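PDB 7PBG: FAD-binding oxidoreductase from Gulosibacter chungangensis, which oxidises 4-alkylphenols such as 4-ethylphenol, probably by dehydrogenation to 4-vinylphenol, with the help of a covalently bound FAD. Local coordinates for residues 281-284 and 285-289; 325-328 and 329-332; 336-339 and 340-344; 456-459 and 460-464. All coordinates share one frame; numbering follows the deposited sequence.

Interaction 1 of 4, residues 281-284 and 285-289; sequences VTFD and AACVS
Cys287 lays its SG beside the ring of Phe283, one turn earlier in the same short helix, and comes to 4.3 Å from CD2. The sulfur stands 5.4 Å from the ring centroid and oblique to the ring, a sulfur-aromatic contact made near CD2 rather than over the middle of the face. The first torsion of Cys287 (chi1 -66°) sets SG beside its own backbone N, pointing back along the helix toward the phenyl group.

In the backbone, Ala285 N gives a short, straight bond of 2.7 Å to Val281 O, and Ala286 N reaches Thr282 O. Cys287 N bonds to Asp284 O at 3.0 Å and only weakly to Phe283 O. Ala285 O accepts twice, from Val288 N and from Ser289 OG (2.8 Å), which approach from opposite faces of the carbonyl plane.

The buried carboxylate of Asp284 is held by the hydroxyl of Tyr321 at OD2 and by a salt bridge to Arg279 at OD1. Arg279 also makes a cation-pi contact with Phe283, whose side chain lies about 5 Å from the FAD. Val281 and Ala285 pack on helix 303-313, and Asp284, Cys287 and Val288 on helix 363-375, while Phe283, Thr282 and Ala286 meet Leu428 of strand 426-433.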
ATOM      1  N   VAL A 281      20.422  -1.833 -26.115  1.00 19.09           N
ATOM      2  CA  VAL A 281      21.457  -2.862 -26.431  1.00 18.93           C
ATOM      3  C   VAL A 281      22.646  -2.690 -25.492  1.00 18.05           C
ATOM      4  O   VAL A 281      23.251  -3.728 -25.039  1.00 18.70           O
ATOM      5  CB  VAL A 281      21.859  -2.846 -27.913  1.00 19.88           C
ATOM      6  CG1 VAL A 281      22.513  -1.568 -28.355  1.00 21.64           C
ATOM      7  CG2 VAL A 281      22.760  -4.037 -28.209  1.00 21.37           C
ATOM      8  N   THR A 282      22.993  -1.479 -25.110  1.00 17.18           N
ATOM      9  CA  THR A 282      24.188  -1.308 -24.260  1.00 18.90           C
ATOM     10  C   THR A 282      24.005  -2.045 -22.929  1.00 19.44           C
ATOM     11  O   THR A 282      25.002  -2.654 -22.424  1.00 18.37           O
ATOM     12  CB  THR A 282      24.474   0.174 -24.019  1.00 20.67           C
ATOM     13  OG1 THR A 282      24.489   0.790 -25.305  1.00 20.95           O
ATOM     14  CG2 THR A 282      25.812   0.386 -23.349  1.00 19.36           C
ATOM     15  N   PHE A 283      22.798  -2.009 -22.359  1.00 19.93           N
ATOM     16  CA  PHE A 283      22.557  -2.630 -21.038  1.00 18.13           C
ATOM     17  C   PHE A 283      22.765  -4.128 -21.208  1.00 19.24           C
ATOM     18  O   PHE A 283      23.527  -4.758 -20.463  1.00 18.64           O
ATOM     19  CB  PHE A 283      21.185  -2.194 -20.535  1.00 19.75           C
ATOM     20  CG  PHE A 283      20.960  -2.358 -19.057  1.00 21.11           C
ATOM     21  CD1 PHE A 283      19.998  -1.590 -18.442  1.00 22.23           C
ATOM     22  CD2 PHE A 283      21.706  -3.239 -18.296  1.00 21.39           C
ATOM     23  CE1 PHE A 283      19.766  -1.719 -17.087  1.00 22.41           C
ATOM     24  CE2 PHE A 283      21.489  -3.357 -16.930  1.00 23.88           C
ATOM     25  CZ  PHE A 283      20.474  -2.643 -16.341  1.00 21.52           C
ATOM     26  N   ASP A 284      22.134  -4.717 -22.231  1.00 20.83           N
ATOM     27  CA  ASP A 284      22.290  -6.176 -22.421  1.00 19.51           C
ATOM     28  C   ASP A 284      23.754  -6.495 -22.696  1.00 19.95           C
ATOM     29  O   ASP A 284      24.272  -7.481 -22.142  1.00 19.51           O
ATOM     30  CB  ASP A 284      21.389  -6.727 -23.530  1.00 20.86           C
ATOM     31  CG  ASP A 284      20.097  -7.397 -23.057  1.00 20.97           C
ATOM     32  OD1 ASP A 284      19.802  -7.411 -21.813  1.00 23.47           O
ATOM     33  OD2 ASP A 284      19.404  -7.937 -23.952  1.00 22.45           O
ATOM     34  N   ALA A 285      24.394  -5.770 -23.600  1.00 20.79           N
ATOM     35  CA  ALA A 285      25.809  -6.015 -23.944  1.00 19.57           C
ATOM     36  C   ALA A 285      26.658  -6.010 -22.667  1.00 19.93           C
ATOM     37  O   ALA A 285      27.453  -6.909 -22.444  1.00 18.93           O
ATOM     38  CB  ALA A 285      26.256  -4.971 -24.943  1.00 20.43           C
ATOM     39  N   ALA A 286      26.433  -5.053 -21.792  1.00 19.13           N
ATOM     40  CA  ALA A 286      27.293  -4.894 -20.595  1.00 19.18           C
ATOM     41  C   ALA A 286      27.125  -6.072 -19.609  1.00 20.16           C
ATOM     42  O   ALA A 286      28.016  -6.270 -18.773  1.00 18.36           O
ATOM     43  CB  ALA A 286      27.000  -3.566 -19.975  1.00 19.40           C
ATOM     44  N   CYS A 287      26.074  -6.895 -19.767  1.00 19.28           N
ATOM     45  CA  CYS A 287      25.865  -8.098 -18.948  1.00 19.26           C
ATOM     46  C   CYS A 287      26.630  -9.305 -19.461  1.00 19.38           C
ATOM     47  O   CYS A 287      26.749 -10.283 -18.688  1.00 20.30           O
ATOM     48  CB  CYS A 287      24.381  -8.397 -18.795  1.00 18.95           C
ATOM     49  SG  CYS A 287      23.538  -7.101 -17.854  1.00 22.07           S
ATOM     50  N   VAL A 288      27.098  -9.290 -20.702  1.00 20.30           N
ATOM     51  CA  VAL A 288      27.696 -10.482 -21.362  1.00 18.31           C
ATOM     52  C   VAL A 288      28.980 -10.131 -22.086  1.00 21.02           C
ATOM     53  O   VAL A 288      29.538 -11.017 -22.726  1.00 21.84           O
ATOM     54  CB  VAL A 288      26.749 -11.127 -22.376  1.00 18.90           C
ATOM     55  CG1 VAL A 288      25.576 -11.776 -21.672  1.00 20.25           C
ATOM     56  CG2 VAL A 288      26.339 -10.135 -23.449  1.00 19.11           C
ATOM     57  N   SER A 289      29.478  -8.921 -21.906  1.00 20.60           N
ATOM     58  CA  SER A 289      30.698  -8.492 -22.618  1.00 19.70           C
ATOM     59  C   SER A 289      31.278  -7.249 -21.966  1.00 20.59           C
ATOM     60  O   SER A 289      30.567  -6.580 -21.219  1.00 18.87           O
ATOM     61  CB  SER A 289      30.402  -8.264 -24.057  1.00 19.78           C
ATOM     62  OG  SER A 289      29.590  -7.083 -24.223  1.00 20.26           O
TER

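Interaction 2 of 4, residues 325-328 and 329-332; sequences YGPR and WQID
A strand-to-helix turn is the element here: strand 318-326 gives way to helix 328-342, with Pro327 at the N-cap, and Pro327 packs on Trp329 of the first turn. Pro327 CG sits over one face of the indole, toward the rim, at 3.3 Å from Trp329 CE2. The ring is brought there by the first torsion of Trp329 (chi1 52°), which holds CG in the cramped place between backbone N and carbonyl carbon. Gln330 CB lies over the same face, 3.7 Å above the ring plane and also toward the rim.

Pro327 O receives two backbone donors: Ile331 N at 3.1 Å, in the carbonyl plane, and Gln330 N from above that plane. Ile331 meanwhile extends CD1 to within 3.3 Å of Gly326 O, and the same side chain packs on Glu241 and Leu243 of strand 241-249.

Arg328 and Asp332, one turn apart, form a salt bridge in which Arg328 NE meets the syn side of Asp332 OD1 at 2.7 Å. The guanidinium and carboxylate planes stand 86° apart, so a single N-H is used rather than a paired, flat bridge. Across the dimer boundary, Trp329 packs on Trp329 of the second subunit and makes a cation-pi contact with Lys333 of that subunit.

Glu241 and Glu354 hold NH1 and NH2 of Arg328, so that three carboxylates probably balance the guanidinium charge. Arg328 in turn probably stabilises their ionised forms, and the several bonds probably restrain its rotation.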
ATOM      1  N   TYR A 325       2.722 -16.641 -16.599  1.00 17.68           N
ATOM      2  CA  TYR A 325       2.564 -17.507 -15.398  1.00 18.26           C
ATOM      3  C   TYR A 325       1.220 -18.203 -15.459  1.00 17.44           C
ATOM      4  O   TYR A 325       0.205 -17.516 -15.673  1.00 19.51           O
ATOM      5  CB  TYR A 325       2.615 -16.688 -14.108  1.00 19.23           C
ATOM      6  CG  TYR A 325       3.827 -15.802 -13.997  1.00 19.30           C
ATOM      7  CD1 TYR A 325       4.926 -16.187 -13.253  1.00 19.95           C
ATOM      8  CD2 TYR A 325       3.914 -14.609 -14.694  1.00 18.24           C
ATOM      9  CE1 TYR A 325       6.055 -15.392 -13.136  1.00 18.66           C
ATOM     10  CE2 TYR A 325       5.052 -13.829 -14.621  1.00 18.45           C
ATOM     11  CZ  TYR A 325       6.122 -14.194 -13.808  1.00 18.38           C
ATOM     12  OH  TYR A 325       7.252 -13.397 -13.754  1.00 18.85           O
ATOM     13  N   GLY A 326       1.197 -19.501 -15.185  1.00 19.30           N
ATOM     14  CA  GLY A 326      -0.072 -20.203 -14.937  1.00 21.68           C
ATOM     15  C   GLY A 326      -0.046 -21.575 -15.567  1.00 19.41           C
ATOM     16  O   GLY A 326       1.003 -22.040 -15.978  1.00 21.26           O
ATOM     17  N   PRO A 327      -1.228 -22.191 -15.708  1.00 20.43           N
ATOM     18  CA  PRO A 327      -1.322 -23.409 -16.486  1.00 19.60           C
ATOM     19  C   PRO A 327      -1.008 -23.087 -17.946  1.00 21.27           C
ATOM     20  O   PRO A 327      -1.246 -21.959 -18.408  1.00 20.21           O
ATOM     21  CB  PRO A 327      -2.777 -23.842 -16.316  1.00 21.67           C
ATOM     22  CG  PRO A 327      -3.524 -22.594 -15.968  1.00 21.94           C
ATOM     23  CD  PRO A 327      -2.532 -21.619 -15.340  1.00 20.29           C
ATOM     24  N   ARG A 328      -0.551 -24.091 -18.678  1.00 20.08           N
ATOM     25  CA  ARG A 328      -0.136 -23.912 -20.083  1.00 21.22           C
ATOM     26  C   ARG A 328      -1.273 -23.349 -20.945  1.00 19.19           C
ATOM     27  O   ARG A 328      -0.965 -22.554 -21.859  1.00 20.81           O
ATOM     28  CB  ARG A 328       0.431 -25.199 -20.665  1.00 21.47           C
ATOM     29  CG  ARG A 328       1.269 -24.987 -21.914  1.00 23.18           C
ATOM     30  CD  ARG A 328       2.468 -24.078 -21.733  1.00 24.07           C
ATOM     31  NE  ARG A 328       3.152 -23.823 -22.994  1.00 24.86           N
ATOM     32  CZ  ARG A 328       4.473 -23.936 -23.228  1.00 26.72           C
ATOM     33  NH1 ARG A 328       5.333 -24.235 -22.254  1.00 24.03           N
ATOM     34  NH2 ARG A 328       4.918 -23.673 -24.452  1.00 24.93           N
ATOM     35  N   TRP A 329      -2.541 -23.721 -20.704  1.00 19.82           N
ATOM     36  CA  TRP A 329      -3.667 -23.201 -21.534  1.00 22.30           C
ATOM     37  C   TRP A 329      -3.713 -21.689 -21.465  1.00 21.63           C
ATOM     38  O   TRP A 329      -4.042 -21.055 -22.477  1.00 23.70           O
ATOM     39  CB  TRP A 329      -5.034 -23.826 -21.195  1.00 24.44           C
ATOM     40  CG  TRP A 329      -5.424 -23.782 -19.751  1.00 22.75           C
ATOM     41  CD1 TRP A 329      -5.312 -24.777 -18.819  1.00 22.30           C
ATOM     42  CD2 TRP A 329      -6.084 -22.697 -19.096  1.00 23.45           C
ATOM     43  NE1 TRP A 329      -5.777 -24.344 -17.607  1.00 26.18           N
ATOM     44  CE2 TRP A 329      -6.293 -23.092 -17.755  1.00 22.79           C
ATOM     45  CE3 TRP A 329      -6.544 -21.443 -19.513  1.00 24.14           C
ATOM     46  CZ2 TRP A 329      -6.847 -22.233 -16.816  1.00 23.40           C
ATOM     47  CZ3 TRP A 329      -7.126 -20.621 -18.582  1.00 24.60           C
ATOM     48  CH2 TRP A 329      -7.267 -21.010 -17.260  1.00 23.37           C
ATOM     49  N   GLN A 330      -3.408 -21.135 -20.300  1.00 19.99           N
ATOM     50  CA  GLN A 330      -3.420 -19.677 -20.078  1.00 20.49           C
ATOM     51  C   GLN A 330      -2.151 -19.048 -20.671  1.00 19.39           C
ATOM     52  O   GLN A 330      -2.238 -18.040 -21.407  1.00 17.75           O
ATOM     53  CB  GLN A 330      -3.474 -19.408 -18.575  1.00 20.30           C
ATOM     54  CG  GLN A 330      -3.471 -17.919 -18.264  1.00 21.45           C
ATOM     55  CD  GLN A 330      -3.589 -17.664 -16.782  1.00 21.61           C
ATOM     56  OE1 GLN A 330      -3.188 -18.479 -15.952  1.00 24.99           O
ATOM     57  NE2 GLN A 330      -4.178 -16.528 -16.458  1.00 25.68           N
ATOM     58  N   ILE A 331      -0.989 -19.604 -20.352  1.00 18.37           N
ATOM     59  CA  ILE A 331       0.290 -19.111 -20.944  1.00 18.87           C
ATOM     60  C   ILE A 331       0.186 -19.052 -22.456  1.00 18.97           C
ATOM     61  O   ILE A 331       0.585 -18.033 -23.044  1.00 20.37           O
ATOM     62  CB  ILE A 331       1.488 -19.966 -20.486  1.00 19.70           C
ATOM     63  CG1 ILE A 331       1.758 -19.776 -18.995  1.00 20.14           C
ATOM     64  CG2 ILE A 331       2.688 -19.656 -21.368  1.00 19.44           C
ATOM     65  CD1 ILE A 331       2.779 -20.742 -18.420  1.00 22.50           C
ATOM     66  N   ASP A 332      -0.313 -20.092 -23.103  1.00 18.31           N
ATOM     67  CA  ASP A 332      -0.270 -20.127 -24.576  1.00 19.48           C
ATOM     68  C   ASP A 332      -1.152 -19.001 -25.138  1.00 19.96           C
ATOM     69  O   ASP A 332      -0.768 -18.437 -26.193  1.00 21.16           O
ATOM     70  CB  ASP A 332      -0.737 -21.486 -25.086  1.00 20.72           C
ATOM     71  CG  ASP A 332       0.297 -22.580 -24.893  1.00 23.54           C
ATOM     72  OD1 ASP A 332       1.456 -22.269 -24.463  1.00 24.22           O
ATOM     73  OD2 ASP A 332      -0.063 -23.732 -25.152  1.00 25.84           O
TER

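Interaction 3 of 4, residues 336-339 and 340-344; sequences EMIR and DAYLQ
Glu336 and Asp340 lie side by side and point the same way at the start of this i to i+4 pattern, which runs through the closing turns of helix 328-342. Glu336 CG comes to 3.9 Å from Asp340 OD1, while the two carboxylates stay apart with their planes 53° out of line. Such neighbouring like charges would probably disfavour each other a little, although both residues lie at the surface. The backbone between them is regular, with Asp340 N bonded to Glu336 O at 2.9 Å.

Met337 follows, and its contribution within this stretch is the backbone bond from Ala341 N to Met337 O. Its side chain packs on Trp329 of the second subunit, on the side of the helix that faces the dimer partner.

Ile338 turns to the interior. Its CG2, anti to the backbone N, runs alongside the phenol of Tyr342 and meets CD2 at 3.7 Å, so the branch touches the flank of the ring. Ile338 O lies at the edge of that ring, near its plane, and also accepts Tyr342 N at 3.1 Å. Together the two side chains pack on strand 241-249, where Ile338 meets Phe245 and Ile247, and the hydroxyl of Tyr342 is held by Thr262 of helix 255-266.

Arg339 ends the segment with its chain stretched from CG to NE, crossing Leu343 so that the methyl CD1 is placed over the centre of the guanidinium, 3.5 Å from Arg339 CZ.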
ATOM      1  N   GLU A 336       0.463 -15.789 -27.274  1.00 20.82           N
ATOM      2  CA  GLU A 336      -0.061 -15.492 -28.622  1.00 22.86           C
ATOM      3  C   GLU A 336      -0.481 -14.017 -28.692  1.00 21.81           C
ATOM      4  O   GLU A 336      -0.074 -13.343 -29.662  1.00 20.66           O
ATOM      5  CB  GLU A 336      -1.174 -16.510 -28.932  1.00 24.50           C
ATOM      6  CG  GLU A 336      -1.958 -16.221 -30.180  1.00 30.99           C
ATOM      7  CD  GLU A 336      -3.145 -17.157 -30.435  1.00 37.25           C
ATOM      8  OE1 GLU A 336      -3.966 -17.423 -29.490  1.00 42.57           O
ATOM      9  OE2 GLU A 336      -3.268 -17.608 -31.583  1.00 40.64           O
ATOM     10  N   MET A 337      -1.131 -13.478 -27.654  1.00 21.04           N
ATOM     11  CA  MET A 337      -1.546 -12.042 -27.651  1.00 20.73           C
ATOM     12  C   MET A 337      -0.315 -11.121 -27.695  1.00 20.77           C
ATOM     13  O   MET A 337      -0.293 -10.141 -28.439  1.00 19.65           O
ATOM     14  CB  MET A 337      -2.332 -11.683 -26.389  1.00 22.73           C
ATOM     15  CG  MET A 337      -3.680 -12.385 -26.328  1.00 28.22           C
ATOM     16  SD  MET A 337      -4.411 -12.066 -24.700  1.00 31.93           S
ATOM     17  CE  MET A 337      -5.744 -13.252 -24.705  1.00 33.64           C
ATOM     18  N   ILE A 338       0.677 -11.427 -26.894  1.00 20.10           N
ATOM     19  CA  ILE A 338       1.895 -10.586 -26.766  1.00 20.89           C
ATOM     20  C   ILE A 338       2.636 -10.652 -28.105  1.00 20.90           C
ATOM     21  O   ILE A 338       3.022  -9.606 -28.625  1.00 19.93           O
ATOM     22  CB  ILE A 338       2.727 -11.108 -25.580  1.00 20.12           C
ATOM     23  CG1 ILE A 338       2.029 -10.825 -24.241  1.00 19.91           C
ATOM     24  CG2 ILE A 338       4.144 -10.544 -25.632  1.00 19.80           C
ATOM     25  CD1 ILE A 338       2.627 -11.629 -23.092  1.00 20.06           C
ATOM     26  N   ARG A 339       2.969 -11.858 -28.573  1.00 19.34           N
ATOM     27  CA  ARG A 339       3.709 -12.032 -29.848  1.00 22.49           C
ATOM     28  C   ARG A 339       2.965 -11.258 -30.945  1.00 22.57           C
ATOM     29  O   ARG A 339       3.605 -10.481 -31.709  1.00 21.82           O
ATOM     30  CB  ARG A 339       3.780 -13.528 -30.167  1.00 25.17           C
ATOM     31  CG  ARG A 339       4.786 -13.923 -31.229  1.00 32.61           C
ATOM     32  CD  ARG A 339       4.606 -15.399 -31.582  1.00 34.12           C
ATOM     33  NE  ARG A 339       5.621 -15.773 -32.552  1.00 44.97           N
ATOM     34  CZ  ARG A 339       5.487 -15.736 -33.880  1.00 49.90           C
ATOM     35  NH1 ARG A 339       4.357 -15.352 -34.452  1.00 50.80           N
ATOM     36  NH2 ARG A 339       6.518 -16.073 -34.638  1.00 57.02           N
ATOM     37  N   ASP A 340       1.652 -11.449 -31.056  1.00 20.99           N
ATOM     38  CA  ASP A 340       0.869 -10.837 -32.164  1.00 24.82           C
ATOM     39  C   ASP A 340       0.949  -9.318 -32.086  1.00 22.41           C
ATOM     40  O   ASP A 340       1.043  -8.668 -33.163  1.00 22.73           O
ATOM     41  CB  ASP A 340      -0.591 -11.257 -32.133  1.00 25.30           C
ATOM     42  CG  ASP A 340      -0.832 -12.675 -32.611  1.00 30.11           C
ATOM     43  OD1 ASP A 340      -1.992 -13.093 -32.510  1.00 38.15           O
ATOM     44  OD2 ASP A 340       0.131 -13.351 -33.035  1.00 34.35           O
ATOM     45  N   ALA A 341       0.957  -8.775 -30.884  1.00 20.99           N
ATOM     46  CA  ALA A 341       1.005  -7.315 -30.677  1.00 21.26           C
ATOM     47  C   ALA A 341       2.354  -6.732 -31.123  1.00 20.37           C
ATOM     48  O   ALA A 341       2.374  -5.792 -31.935  1.00 20.78           O
ATOM     49  CB  ALA A 341       0.709  -6.934 -29.238  1.00 19.58           C
ATOM     50  N   TYR A 342       3.457  -7.260 -30.613  1.00 20.04           N
ATOM     51  CA  TYR A 342       4.788  -6.668 -30.767  1.00 19.35           C
ATOM     52  C   TYR A 342       5.332  -6.948 -32.172  1.00 16.77           C
ATOM     53  O   TYR A 342       6.135  -6.158 -32.673  1.00 19.00           O
ATOM     54  CB  TYR A 342       5.694  -7.166 -29.658  1.00 19.90           C
ATOM     55  CG  TYR A 342       5.454  -6.556 -28.303  1.00 18.69           C
ATOM     56  CD1 TYR A 342       5.891  -5.270 -28.046  1.00 18.87           C
ATOM     57  CD2 TYR A 342       4.840  -7.275 -27.294  1.00 17.58           C
ATOM     58  CE1 TYR A 342       5.733  -4.699 -26.790  1.00 18.31           C
ATOM     59  CE2 TYR A 342       4.690  -6.741 -26.023  1.00 18.57           C
ATOM     60  CZ  TYR A 342       5.168  -5.466 -25.774  1.00 18.88           C
ATOM     61  OH  TYR A 342       4.979  -5.064 -24.499  1.00 18.76           O
ATOM     62  N   LEU A 343       4.908  -8.050 -32.790  1.00 19.94           N
ATOM     63  CA  LEU A 343       5.462  -8.435 -34.108  1.00 20.18           C
ATOM     64  C   LEU A 343       4.843  -7.569 -35.201  1.00 23.29           C
ATOM     65  O   LEU A 343       5.389  -7.632 -36.311  1.00 24.47           O
ATOM     66  CB  LEU A 343       5.281  -9.919 -34.423  1.00 22.04           C
ATOM     67  CG  LEU A 343       6.169 -10.920 -33.679  1.00 25.36           C
ATOM     68  CD1 LEU A 343       5.957 -12.288 -34.273  1.00 25.96           C
ATOM     69  CD2 LEU A 343       7.628 -10.575 -33.702  1.00 26.99           C
ATOM     70  N   GLN A 344       3.846  -6.741 -34.888  1.00 20.56           N
ATOM     71  CA  GLN A 344       3.376  -5.713 -35.857  1.00 22.20           C
ATOM     72  C   GLN A 344       4.383  -4.568 -35.996  1.00 23.21           C
ATOM     73  O   GLN A 344       4.201  -3.749 -36.916  1.00 25.28           O
ATOM     74  CB  GLN A 344       2.012  -5.168 -35.494  1.00 20.89           C
ATOM     75  CG  GLN A 344       0.915  -6.202 -35.601  1.00 23.63           C
ATOM     76  CD  GLN A 344      -0.396  -5.481 -35.722  1.00 28.87           C
ATOM     77  OE1 GLN A 344      -0.723  -4.705 -34.841  1.00 28.97           O
ATOM     78  NE2 GLN A 344      -1.131  -5.710 -36.807  1.00 32.08           N
TER

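Interaction 4 of 4, residues 456-459 and 460-464; sequences ETLD and MTREL
The guanidinium of Arg462 carries the methyl CD1 of Leu458 over one face, 4.0 Å from CZ, while NH1 and NH2 bond to Gln485 OE1 and Val481 O. These two bonds probably restrain the rotation of the flat group. The two side chains run alongside each other in one direction, with CD1 of Leu458 also 3.8 Å from Arg462 NE. The arginine is extended from CG to NE, and chi2 of Leu458 (52°) turns CD1 toward it.

The preceding residue, Thr461, one turn on from Thr457, adds a side-chain bond to the helix. Its OG1 donates to Thr457 O at 2.7 Å, and its own N reaches the same oxygen at 3.0 Å, so one carbonyl is gripped from opposite faces of its plane. A chi1 of -54° puts OG1 beside the backbone N, back toward that carbonyl.

Met460 CB rests 3.2 Å from Glu456 O, and its side chain continues onto helix 406-422. Asp459 OD2 and Glu463 OE1 form salt bridges with Lys455 and Arg466.

A threonine hydroxyl bonding to the carbonyl of residue i-4 is a common intrahelical bond. Here that face of helix 451-470 covers Phe396 of strand 393-402, the strand that carries His395, the covalent FAD site of this PCMH-type flavoprotein.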
ATOM      1  N   GLU A 456      32.137  14.350 -13.559  1.00 22.24           N
ATOM      2  CA  GLU A 456      31.345  14.349 -14.801  1.00 23.79           C
ATOM      3  C   GLU A 456      30.016  13.660 -14.500  1.00 23.54           C
ATOM      4  O   GLU A 456      28.996  14.149 -14.952  1.00 21.17           O
ATOM      5  CB  GLU A 456      32.050  13.640 -15.955  1.00 26.99           C
ATOM      6  CG  GLU A 456      33.171  14.470 -16.591  1.00 32.03           C
ATOM      7  CD  GLU A 456      32.768  15.900 -16.910  1.00 36.58           C
ATOM      8  OE1 GLU A 456      33.419  16.844 -16.369  1.00 44.85           O
ATOM      9  OE2 GLU A 456      31.785  16.076 -17.640  1.00 33.84           O
ATOM     10  N   THR A 457      30.060  12.555 -13.761  1.00 20.99           N
ATOM     11  CA  THR A 457      28.831  11.786 -13.453  1.00 20.31           C
ATOM     12  C   THR A 457      27.896  12.603 -12.573  1.00 20.39           C
ATOM     13  O   THR A 457      26.691  12.639 -12.846  1.00 21.89           O
ATOM     14  CB  THR A 457      29.179  10.449 -12.811  1.00 20.11           C
ATOM     15  OG1 THR A 457      30.017   9.807 -13.768  1.00 22.24           O
ATOM     16  CG2 THR A 457      27.955   9.605 -12.524  1.00 21.39           C
ATOM     17  N   LEU A 458      28.433  13.215 -11.522  1.00 19.92           N
ATOM     18  CA  LEU A 458      27.614  14.058 -10.641  1.00 20.67           C
ATOM     19  C   LEU A 458      27.064  15.245 -11.425  1.00 22.95           C
ATOM     20  O   LEU A 458      25.841  15.522 -11.299  1.00 22.66           O
ATOM     21  CB  LEU A 458      28.448  14.544  -9.464  1.00 20.55           C
ATOM     22  CG  LEU A 458      27.704  15.463  -8.511  1.00 21.09           C
ATOM     23  CD1 LEU A 458      26.376  14.854  -8.052  1.00 20.81           C
ATOM     24  CD2 LEU A 458      28.595  15.827  -7.335  1.00 23.16           C
ATOM     25  N   ASP A 459      27.903  15.980 -12.163  1.00 20.41           N
ATOM     26  CA  ASP A 459      27.412  17.143 -12.948  1.00 22.86           C
ATOM     27  C   ASP A 459      26.329  16.714 -13.933  1.00 21.40           C
ATOM     28  O   ASP A 459      25.308  17.423 -14.048  1.00 22.47           O
ATOM     29  CB  ASP A 459      28.536  17.811 -13.720  1.00 23.35           C
ATOM     30  CG  ASP A 459      29.503  18.555 -12.824  1.00 27.98           C
ATOM     31  OD1 ASP A 459      29.205  18.677 -11.611  1.00 26.98           O
ATOM     32  OD2 ASP A 459      30.573  18.965 -13.357  1.00 30.21           O
ATOM     33  N   MET A 460      26.568  15.614 -14.659  1.00 20.33           N
ATOM     34  CA  MET A 460      25.600  15.071 -15.633  1.00 19.65           C
ATOM     35  C   MET A 460      24.270  14.824 -14.917  1.00 20.72           C
ATOM     36  O   MET A 460      23.222  15.247 -15.398  1.00 19.53           O
ATOM     37  CB  MET A 460      26.073  13.746 -16.224  1.00 21.26           C
ATOM     38  CG  MET A 460      25.082  13.140 -17.212  1.00 24.07           C
ATOM     39  SD  MET A 460      25.512  11.439 -17.562  1.00 27.37           S
ATOM     40  CE  MET A 460      25.106  10.580 -16.048  1.00 28.51           C
ATOM     41  N   THR A 461      24.314  14.129 -13.791  1.00 21.63           N
ATOM     42  CA  THR A 461      23.091  13.706 -13.075  1.00 19.72           C
ATOM     43  C   THR A 461      22.340  14.928 -12.537  1.00 20.14           C
ATOM     44  O   THR A 461      21.110  14.945 -12.615  1.00 21.40           O
ATOM     45  CB  THR A 461      23.408  12.703 -11.981  1.00 20.06           C
ATOM     46  OG1 THR A 461      24.144  11.664 -12.622  1.00 20.56           O
ATOM     47  CG2 THR A 461      22.157  12.152 -11.320  1.00 21.92           C
ATOM     48  N   ARG A 462      23.031  15.915 -11.971  1.00 18.79           N
ATOM     49  CA  ARG A 462      22.300  17.105 -11.486  1.00 20.11           C
ATOM     50  C   ARG A 462      21.608  17.811 -12.643  1.00 21.45           C
ATOM     51  O   ARG A 462      20.491  18.372 -12.402  1.00 21.78           O
ATOM     52  CB  ARG A 462      23.221  18.080 -10.745  1.00 18.39           C
ATOM     53  CG  ARG A 462      23.852  17.512  -9.492  1.00 19.54           C
ATOM     54  CD  ARG A 462      24.106  18.603  -8.496  1.00 21.01           C
ATOM     55  NE  ARG A 462      24.794  18.172  -7.296  1.00 20.18           N
ATOM     56  CZ  ARG A 462      24.210  17.709  -6.192  1.00 20.63           C
ATOM     57  NH1 ARG A 462      22.901  17.494  -6.147  1.00 19.60           N
ATOM     58  NH2 ARG A 462      24.955  17.372  -5.154  1.00 23.73           N
ATOM     59  N   GLU A 463      22.193  17.832 -13.847  1.00 20.54           N
ATOM     60  CA  GLU A 463      21.523  18.428 -15.028  1.00 23.03           C
ATOM     61  C   GLU A 463      20.334  17.538 -15.447  1.00 20.59           C
ATOM     62  O   GLU A 463      19.271  18.068 -15.786  1.00 22.20           O
ATOM     63  CB  GLU A 463      22.477  18.573 -16.209  1.00 27.41           C
ATOM     64  CG  GLU A 463      21.822  19.207 -17.413  1.00 29.29           C
ATOM     65  CD  GLU A 463      21.057  20.526 -17.211  1.00 35.57           C
ATOM     66  OE1 GLU A 463      21.395  21.335 -16.305  1.00 39.10           O
ATOM     67  OE2 GLU A 463      20.112  20.759 -17.976  1.00 40.04           O
ATOM     68  N   LEU A 464      20.473  16.214 -15.394  1.00 19.87           N
ATOM     69  CA  LEU A 464      19.328  15.319 -15.687  1.00 20.59           C
ATOM     70  C   LEU A 464      18.166  15.604 -14.729  1.00 20.39           C
ATOM     71  O   LEU A 464      16.995  15.711 -15.221  1.00 20.75           O
ATOM     72  CB  LEU A 464      19.762  13.847 -15.615  1.00 21.14           C
ATOM     73  CG  LEU A 464      20.659  13.371 -16.753  1.00 21.10           C
ATOM     74  CD1 LEU A 464      21.214  11.996 -16.432  1.00 22.91           C
ATOM     75  CD2 LEU A 464      19.936  13.405 -18.080  1.00 23.24           C
TER

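Three contacts lie within helices; interaction 2 joins a strand to the start of one. They follow one another along the chain in numerical order. Interactions 2 and 3 share helix 328-342, their centres 16 Å apart. Between centres, interaction 1 is 30 Å from interaction 2, 25 Å from interaction 3 and 23 Å from interaction 4, which lies 45 Å from interaction 2, across the chain's centre. The eight-stranded antiparallel sheet links them. Phe283 of interaction 1 comes within about 5 Å of the flavin cofactor; interaction 4, about 12 Å from it at Thr457, packs on strand 393-402, which carries His395. Helix 328-342 packs on strands 241-249 and 349-352 at one end of the sheet, and Trp329, Gln330 and Met337 touch the second subunit.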